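Local structure of lysine-sensitive aspartokinase 3 (2J0W) at residues Ala15-Met20 with Val127-Glu132; Gln136-Asp141 with Leu171-Glu176; Leu341-Thr344 with Val349-Thr352. The protein phosphorylates L-aspartate with ATP to give 4-phospho-L-aspartate, the first step of the pathway to lysine, and is allosterically inhibited by lysine. All coordinates share one frame; numbering follows the deposited sequence.

Interaction 1 of 3, residues Ala15-Met20 with Val127-Glu132; sequences ADFDAM and VEILRE
Phe17 and Met20, on the first turn of helix 17-27, close on Ile129 near the C-terminal end of helix 108-131 in a small apolar contact with no hydrogen bond across it. Just before this turn, Asp16 serves as N-cap: its OD1 accepts from Ala19 N at 2.9 Å, met nearly along the C-O axis. Phe17 comes next, its CG anti to the backbone N (chi1 -172°), which brings the end of the ring nearer to helix 108-131. Phe17 CD2 lies 3.6 Å from Ile129 CD1, and Glu132 OE1 sits at the ring edge, 4.1 Å from Phe17 CZ. The other carboxylate oxygen of Glu132, OE2, accepts a hydrogen bond from Arg79 N. One turn on, Met20 points toward helix 108-131 and bends at chi2 and chi3, curling round the tip of Ile129: Met20 CB is 3.4 Å and Met20 CE 3.3 Å from Ile129 CD1. That methyl is thus held between thioether chain and aromatic ring. Ile129 also packs on Asn21 and Ala24, further along helix 17-27. Val127 packs on strands 137-139 and 178-182 of the central sheet of the amino acid kinase domain, and Leu130 spans those strands and Ala24.

Interaction 2 of 3, residues Gln136-Asp141 with Leu171-Glu176; sequences QAQWFD and LPRLNE
The guanidinium of Arg173 carries Pro172 CB over the centre of one face, 3.6 Å above the plane, and the carboxylate of Glu176 in plane at its edge; the side-chain amide of Gln138 approaches it obliquely, the two planes 35° apart. The contact belongs to a beta-alpha-beta unit of the amino acid kinase domain, in which helix 159-176 connects strand 137-139 to the parallel neighbouring strand 178-182, and it joins strand 137-139, at one edge of the central sheet within this chain, to the last turns of that helix. Arg173 and Glu176, one turn apart, form a salt bridge: NE of Arg173 donates to OE1 of Glu176 at 2.8 Å, and a weak bond runs from NH2 to OE2. With bends at chi2 and chi3, the arginine chain folds back far enough to reach its helical neighbour. Gln138 reaches across from the strand. Its CG sits between the backbone N and the carbonyl carbon (chi1 50°), and beyond CG the chain is extended, delivering Gln138 NE2 to Glu176 OE1 at 3.2 Å with an N-H...O angle of 160°. OE1 of Glu176 is therefore gripped twice, by NE2 of Gln138 and NE of Arg173 from opposite faces of the carboxylate plane, which would restrict its rotation. Deeper in the unit, Leu174 packs on Val179 and Leu35, and the backbone of Gln138 is bonded to Leu178 and Ile180. On the amide's other branch, OE1 of Gln138 rests against the aliphatic part of the arginine, 3.3 Å from Arg173 CG.

Interaction 3 of 3, residues Leu341-Thr344 with Val349-Thr352; sequences LITT and VALT
Strands 341-345 and 348-353 form an antiparallel beta hairpin in the ACT regulatory region, and residues Leu341-Thr344 and Val349-Thr352 are its paired arms, all eight residues buried. The segment axes approach to 4.6 Å and run 165° apart. Thr343 and Ala350 make a hydrogen-bonded pair: Thr343 N donates to Ala350 O at 3.1 Å, and Ala350 N returns a bond to Thr343 O at 2.7 Å. Further from the turn, Thr352 N bonds to Leu341 O at 2.9 Å.

The non-hydrogen-bonded pairs, Ile342 with Leu351 and Thr344 with Val349, put their side chains on one face. Ile342 has CG1 anti to the carbonyl carbon (chi1 -62°) and lies alongside Leu351, the two pointing the same way, with Ile342 CD1 3.4 Å from Leu351 CD2. Ile342 CG2, the other branch, meets Val349 CG2 at 3.7 Å, and Thr344 CG2 extends the patch, 3.8 Å from Val349 CB. Replacing Ile342 by an alanine removes CG1, CG2 and CD1 and would probably leave a gap beside Leu351 CD2 and deprive Val349 CG2 of one of its apolar neighbours. On the opposite face, Thr343 CG2 touches Ala350 CB, while Leu341 CB meets Thr352 CB at 3.6 Å.

Ile342 and Val349 also lie near Val339 and Phe324, residues of the inhibitory lysine site shared between subunits. Thr344 OG1 is bonded to Ile342 N of the second subunit, and the reciprocal bond joins Ile342 N to Thr344 OG1 there. The chemistry thus divides the work: main-chain bonds and aliphatic packing hold the hairpin together, while strand 341-345 gives backbone and hydroxyl groups to the second subunit, consistent with this region's requirement for homodimerization.

Overall arrangement
From the N terminus, interaction 1 is the first contact to open, its two segments closing a mainly helical loop of 106 residues. Interaction 2 follows in series, bridging 29 residues, and interaction 3 closes a hairpin with just four residues between its arms; none nests in or crosses another. Interactions 1 and 2 adjoin within the amino acid kinase domain, where a short link separates helix 108-131 from strand 137-139 and Arg131 NE makes a weak hydrogen bond to Ala137 O. Interaction 1 joins helix 17-27 to helix 108-131, which packs on the sheet edge that interaction 2 joins to helix 159-176. Interaction 3 lies about 48 Å from both, centre to centre, across the chain's centre in the regulatory, dimerizing part.

Interaction 1 of 3, residues Ala15-Met20 with Val127-Glu132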
loop_
_atom_site.group_PDB
_atom_site.type_symbol
_atom_site.label_atom_id
_atom_site.label_comp_id
_atom_site.label_asym_id
_atom_site.label_seq_id
_atom_site.Cartn_x
_atom_site.Cartn_y
_atom_site.Cartn_z
ATOM N N ALA A 15 24.093 13.715 32.392
ATOM C CA ALA A 15 25.259 14.160 31.656
ATOM C C ALA A 15 26.391 14.480 32.593
ATOM O O ALA A 15 27.544 14.224 32.284
ATOM C CB ALA A 15 24.914 15.387 30.820
ATOM N N ASP A 16 26.064 15.043 33.745
ATOM C CA ASP A 16 27.093 15.401 34.712
ATOM C C ASP A 16 26.589 15.360 36.139
ATOM O O ASP A 16 25.401 15.140 36.391
ATOM C CB ASP A 16 27.626 16.799 34.420
ATOM C CG ASP A 16 26.522 17.827 34.341
ATOM O OD1 ASP A 16 25.590 17.762 35.179
ATOM O OD2 ASP A 16 26.592 18.701 33.446
ATOM N N PHE A 17 27.510 15.597 37.065
ATOM C CA PHE A 17 27.200 15.592 38.484
ATOM C C PHE A 17 25.909 16.353 38.838
ATOM O O PHE A 17 24.983 15.777 39.413
ATOM C CB PHE A 17 28.385 16.167 39.259
ATOM C CG PHE A 17 28.259 16.031 40.748
ATOM C CD1 PHE A 17 27.992 17.140 41.541
ATOM C CD2 PHE A 17 28.409 14.787 41.358
ATOM C CE1 PHE A 17 27.875 17.015 42.923
ATOM C CE2 PHE A 17 28.294 14.648 42.738
ATOM C CZ PHE A 17 28.027 15.765 43.524
ATOM N N ASP A 18 25.842 17.637 38.489
ATOM C CA ASP A 18 24.658 18.441 38.791
ATOM C C ASP A 18 23.395 17.768 38.287
ATOM O O ASP A 18 22.492 17.445 39.064
ATOM C CB ASP A 18 24.777 19.831 38.163
ATOM C CG ASP A 18 25.939 20.627 38.730
ATOM O OD1 ASP A 18 26.104 20.640 39.974
ATOM O OD2 ASP A 18 26.681 21.241 37.933
ATOM N N ALA A 19 23.349 17.565 36.972
ATOM C CA ALA A 19 22.222 16.927 36.307
ATOM C C ALA A 19 21.863 15.629 37.017
ATOM O O ALA A 19 20.690 15.348 37.314
ATOM C CB ALA A 19 22.590 16.640 34.854
ATOM N N MET A 20 22.893 14.840 37.288
ATOM C CA MET A 20 22.693 13.571 37.952
ATOM C C MET A 20 21.975 13.842 39.259
ATOM O O MET A 20 21.073 13.107 39.641
ATOM C CB MET A 20 24.038 12.894 38.190
ATOM C CG MET A 20 23.948 11.389 38.232
ATOM S SD MET A 20 25.344 10.603 37.402
ATOM C CE MET A 20 26.344 10.193 38.757
ATOM N N VAL A 127 24.539 5.477 41.744
ATOM C CA VAL A 127 24.350 4.865 43.057
ATOM C C VAL A 127 25.182 5.614 44.080
ATOM O O VAL A 127 24.738 5.838 45.210
ATOM C CB VAL A 127 24.744 3.366 43.088
ATOM C CG1 VAL A 127 23.993 2.623 42.018
ATOM C CG2 VAL A 127 26.237 3.193 42.917
ATOM N N GLU A 128 26.383 6.018 43.669
ATOM C CA GLU A 128 27.282 6.755 44.542
ATOM C C GLU A 128 26.717 8.123 44.882
ATOM O O GLU A 128 26.867 8.603 46.006
ATOM C CB GLU A 128 28.654 6.906 43.895
ATOM C CG GLU A 128 29.452 5.620 43.913
ATOM C CD GLU A 128 29.419 4.949 45.275
ATOM O OE1 GLU A 128 29.873 5.569 46.263
ATOM O OE2 GLU A 128 28.927 3.802 45.356
ATOM N N ILE A 129 26.064 8.757 43.915
ATOM C CA ILE A 129 25.473 10.050 44.180
ATOM C C ILE A 129 24.304 9.889 45.150
ATOM O O ILE A 129 23.975 10.813 45.896
ATOM C CB ILE A 129 24.992 10.711 42.885
ATOM C CG1 ILE A 129 26.143 11.497 42.265
ATOM C CG2 ILE A 129 23.828 11.625 43.159
ATOM C CD1 ILE A 129 25.716 12.421 41.151
ATOM N N LEU A 130 23.690 8.709 45.148
ATOM C CA LEU A 130 22.560 8.445 46.028
ATOM C C LEU A 130 22.990 8.062 47.436
ATOM O O LEU A 130 22.323 8.426 48.408
ATOM C CB LEU A 130 21.665 7.350 45.445
ATOM C CG LEU A 130 20.890 7.720 44.183
ATOM C CD1 LEU A 130 19.894 6.626 43.866
ATOM C CD2 LEU A 130 20.161 9.027 44.394
ATOM N N ARG A 131 24.091 7.323 47.550
ATOM C CA ARG A 131 24.602 6.926 48.860
ATOM C C ARG A 131 25.341 8.073 49.551
ATOM O O ARG A 131 25.556 8.048 50.761
ATOM C CB ARG A 131 25.520 5.713 48.726
ATOM C CG ARG A 131 24.761 4.465 48.394
ATOM C CD ARG A 131 25.653 3.261 48.364
ATOM N NE ARG A 131 24.872 2.047 48.161
ATOM C CZ ARG A 131 25.399 0.837 48.013
ATOM N NH1 ARG A 131 26.717 0.674 48.046
ATOM N NH2 ARG A 131 24.607 -0.214 47.836
ATOM N N GLU A 132 25.728 9.075 48.772
ATOM C CA GLU A 132 26.422 10.236 49.312
ATOM C C GLU A 132 25.368 11.046 50.067
ATOM O O GLU A 132 25.667 12.074 50.680
ATOM C CB GLU A 132 27.013 11.070 48.176
ATOM C CG GLU A 132 28.052 12.080 48.614
ATOM C CD GLU A 132 28.979 12.486 47.481
ATOM O OE1 GLU A 132 28.773 13.570 46.887
ATOM O OE2 GLU A 132 29.911 11.707 47.185
#

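Interaction 2 of 3, residues Gln136-Asp141 with Leu171-Glu176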
loop_
_atom_site.group_PDB
_atom_site.type_symbol
_atom_site.label_atom_id
_atom_site.label_comp_id
_atom_site.label_asym_id
_atom_site.label_seq_id
_atom_site.Cartn_x
_atom_site.Cartn_y
_atom_site.Cartn_z
ATOM N N GLN A 136 19.625 3.915 50.831
ATOM C CA GLN A 136 19.804 2.511 50.513
ATOM C C GLN A 136 19.627 2.402 49.010
ATOM O O GLN A 136 18.498 2.330 48.538
ATOM C CB GLN A 136 18.737 1.662 51.203
ATOM C CG GLN A 136 19.024 1.344 52.642
ATOM C CD GLN A 136 20.340 0.634 52.784
ATOM O OE1 GLN A 136 21.404 1.265 52.841
ATOM N NE2 GLN A 136 20.290 -0.714 52.828
ATOM N N ALA A 137 20.721 2.414 48.256
ATOM C CA ALA A 137 20.602 2.312 46.804
ATOM C C ALA A 137 21.610 1.316 46.280
ATOM O O ALA A 137 22.810 1.507 46.454
ATOM C CB ALA A 137 20.841 3.680 46.149
ATOM N N GLN A 138 21.138 0.250 45.647
ATOM C CA GLN A 138 22.063 -0.735 45.109
ATOM C C GLN A 138 22.077 -0.814 43.581
ATOM O O GLN A 138 21.075 -0.571 42.904
ATOM C CB GLN A 138 21.792 -2.111 45.732
ATOM C CG GLN A 138 20.325 -2.538 45.689
ATOM C CD GLN A 138 20.096 -3.823 46.438
ATOM O OE1 GLN A 138 20.777 -4.829 46.195
ATOM N NE2 GLN A 138 19.115 -3.814 47.358
ATOM N N TRP A 139 23.248 -1.157 43.062
ATOM C CA TRP A 139 23.485 -1.279 41.632
ATOM C C TRP A 139 23.052 -2.671 41.190
ATOM O O TRP A 139 23.255 -3.646 41.917
ATOM C CB TRP A 139 24.978 -1.070 41.360
ATOM C CG TRP A 139 25.375 -1.057 39.924
ATOM C CD1 TRP A 139 25.361 0.013 39.074
ATOM C CD2 TRP A 139 25.860 -2.169 39.163
ATOM N NE1 TRP A 139 25.808 -0.367 37.828
ATOM C CE2 TRP A 139 26.118 -1.702 37.854
ATOM C CE3 TRP A 139 26.100 -3.521 39.459
ATOM C CZ2 TRP A 139 26.608 -2.538 36.841
ATOM C CZ3 TRP A 139 26.588 -4.355 38.448
ATOM C CH2 TRP A 139 26.833 -3.858 37.155
ATOM N N PHE A 140 22.450 -2.760 40.003
ATOM C CA PHE A 140 21.998 -4.043 39.469
ATOM C C PHE A 140 22.277 -4.136 37.977
ATOM O O PHE A 140 22.042 -3.181 37.243
ATOM C CB PHE A 140 20.503 -4.223 39.708
ATOM C CG PHE A 140 20.003 -5.584 39.341
ATOM C CD1 PHE A 140 20.306 -6.684 40.134
ATOM C CD2 PHE A 140 19.249 -5.775 38.191
ATOM C CE1 PHE A 140 19.862 -7.969 39.785
ATOM C CE2 PHE A 140 18.799 -7.057 37.830
ATOM C CZ PHE A 140 19.105 -8.153 38.630
ATOM N N ASP A 141 22.755 -5.297 37.536
ATOM C CA ASP A 141 23.087 -5.539 36.121
ATOM C C ASP A 141 21.897 -6.112 35.322
ATOM O O ASP A 141 21.685 -7.331 35.323
ATOM C CB ASP A 141 24.271 -6.516 36.054
ATOM C CG ASP A 141 24.802 -6.708 34.643
ATOM O OD1 ASP A 141 24.025 -6.603 33.664
ATOM O OD2 ASP A 141 26.013 -6.985 34.518
ATOM N N LEU A 171 13.243 -8.798 41.927
ATOM C CA LEU A 171 12.189 -8.494 42.882
ATOM C C LEU A 171 12.753 -8.385 44.297
ATOM O O LEU A 171 12.586 -7.361 44.964
ATOM C CB LEU A 171 11.092 -9.557 42.813
ATOM C CG LEU A 171 9.835 -9.231 43.616
ATOM C CD1 LEU A 171 9.248 -7.929 43.139
ATOM C CD2 LEU A 171 8.829 -10.352 43.460
ATOM N N PRO A 172 13.438 -9.435 44.773
ATOM C CA PRO A 172 14.008 -9.390 46.123
ATOM C C PRO A 172 14.796 -8.108 46.375
ATOM O O PRO A 172 14.719 -7.527 47.458
ATOM C CB PRO A 172 14.891 -10.631 46.165
ATOM C CG PRO A 172 14.106 -11.604 45.330
ATOM C CD PRO A 172 13.658 -10.754 44.150
ATOM N N ARG A 173 15.546 -7.666 45.370
ATOM C CA ARG A 173 16.339 -6.449 45.504
ATOM C C ARG A 173 15.460 -5.201 45.647
ATOM O O ARG A 173 15.869 -4.220 46.273
ATOM C CB ARG A 173 17.285 -6.291 44.305
ATOM C CG ARG A 173 18.730 -6.737 44.538
ATOM C CD ARG A 173 18.840 -8.227 44.790
ATOM N NE ARG A 173 18.504 -8.591 46.164
ATOM C CZ ARG A 173 18.440 -9.843 46.607
ATOM N NH1 ARG A 173 18.682 -10.854 45.783
ATOM N NH2 ARG A 173 18.148 -10.088 47.878
ATOM N N LEU A 174 14.262 -5.240 45.064
ATOM C CA LEU A 174 13.329 -4.113 45.136
ATOM C C LEU A 174 12.656 -4.050 46.495
ATOM O O LEU A 174 12.306 -2.975 46.977
ATOM C CB LEU A 174 12.257 -4.221 44.051
ATOM C CG LEU A 174 12.673 -3.883 42.616
ATOM C CD1 LEU A 174 11.490 -4.115 41.705
ATOM C CD2 LEU A 174 13.143 -2.428 42.508
ATOM N N ASN A 175 12.471 -5.216 47.102
ATOM C CA ASN A 175 11.858 -5.311 48.418
ATOM C C ASN A 175 12.810 -4.721 49.454
ATOM O O ASN A 175 12.401 -3.945 50.321
ATOM C CB ASN A 175 11.570 -6.774 48.752
ATOM C CG ASN A 175 10.446 -7.354 47.909
ATOM O OD1 ASN A 175 10.326 -8.575 47.774
ATOM N ND2 ASN A 175 9.606 -6.480 47.349
ATOM N N GLU A 176 14.085 -5.095 49.345
ATOM C CA GLU A 176 15.123 -4.612 50.253
ATOM C C GLU A 176 15.237 -3.099 50.212
ATOM O O GLU A 176 15.275 -2.442 51.247
ATOM C CB GLU A 176 16.486 -5.183 49.879
ATOM C CG GLU A 176 16.594 -6.671 49.912
ATOM C CD GLU A 176 17.961 -7.127 49.454
ATOM O OE1 GLU A 176 18.351 -6.772 48.319
ATOM O OE2 GLU A 176 18.644 -7.831 50.227
#

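Interaction 3 of 3, residues Leu341-Thr344 with Val349-Thr352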
loop_
_atom_site.group_PDB
_atom_site.type_symbol
_atom_site.label_atom_id
_atom_site.label_comp_id
_atom_site.label_asym_id
_atom_site.label_seq_id
_atom_site.Cartn_x
_atom_site.Cartn_y
_atom_site.Cartn_z
ATOM N N LEU A 341 5.193 1.565 5.925
ATOM C CA LEU A 341 4.372 2.182 4.897
ATOM C C LEU A 341 4.549 1.646 3.472
ATOM O O LEU A 341 5.632 1.744 2.892
ATOM C CB LEU A 341 4.607 3.703 4.909
ATOM C CG LEU A 341 4.191 4.469 6.175
ATOM C CD1 LEU A 341 4.662 5.912 6.101
ATOM C CD2 LEU A 341 2.686 4.421 6.328
ATOM N N ILE A 342 3.468 1.092 2.916
ATOM C CA ILE A 342 3.464 0.561 1.555
ATOM C C ILE A 342 2.330 1.180 0.742
ATOM O O ILE A 342 1.255 1.482 1.280
ATOM C CB ILE A 342 3.266 -0.973 1.522
ATOM C CG1 ILE A 342 4.413 -1.669 2.242
ATOM C CG2 ILE A 342 3.199 -1.454 0.085
ATOM C CD1 ILE A 342 4.405 -3.168 2.073
ATOM N N THR A 343 2.584 1.360 -0.552
ATOM C CA THR A 343 1.614 1.922 -1.485
ATOM C C THR A 343 1.746 1.150 -2.804
ATOM O O THR A 343 2.863 0.927 -3.273
ATOM C CB THR A 343 1.873 3.445 -1.708
ATOM O OG1 THR A 343 0.712 4.181 -1.305
ATOM C CG2 THR A 343 2.175 3.754 -3.167
ATOM N N THR A 344 0.622 0.733 -3.394
ATOM C CA THR A 344 0.666 -0.022 -4.654
ATOM C C THR A 344 -0.170 0.555 -5.790
ATOM O O THR A 344 -0.966 1.469 -5.608
ATOM C CB THR A 344 0.202 -1.489 -4.465
ATOM O OG1 THR A 344 -1.174 -1.514 -4.067
ATOM C CG2 THR A 344 1.030 -2.183 -3.410
ATOM N N VAL A 349 4.759 -1.827 -6.555
ATOM C CA VAL A 349 4.643 -1.616 -5.117
ATOM C C VAL A 349 5.780 -0.753 -4.558
ATOM O O VAL A 349 6.942 -1.145 -4.604
ATOM C CB VAL A 349 4.588 -2.970 -4.394
ATOM C CG1 VAL A 349 5.595 -3.921 -5.016
ATOM C CG2 VAL A 349 4.855 -2.786 -2.911
ATOM N N ALA A 350 5.431 0.428 -4.043
ATOM C CA ALA A 350 6.415 1.365 -3.486
ATOM C C ALA A 350 6.562 1.176 -1.987
ATOM O O ALA A 350 5.622 1.402 -1.218
ATOM C CB ALA A 350 6.019 2.816 -3.801
ATOM N N LEU A 351 7.761 0.766 -1.584
ATOM C CA LEU A 351 8.067 0.512 -0.182
ATOM C C LEU A 351 8.788 1.679 0.508
ATOM O O LEU A 351 9.786 2.190 -0.011
ATOM C CB LEU A 351 8.916 -0.758 -0.093
ATOM C CG LEU A 351 8.266 -2.033 -0.632
ATOM C CD1 LEU A 351 9.323 -3.085 -0.865
ATOM C CD2 LEU A 351 7.233 -2.533 0.354
ATOM N N THR A 352 8.278 2.086 1.673
ATOM C CA THR A 352 8.858 3.187 2.451
ATOM C C THR A 352 9.783 2.632 3.528
ATOM O O THR A 352 9.319 2.121 4.544
ATOM C CB THR A 352 7.757 4.040 3.140
ATOM O OG1 THR A 352 6.914 4.644 2.150
ATOM C CG2 THR A 352 8.388 5.134 3.983
#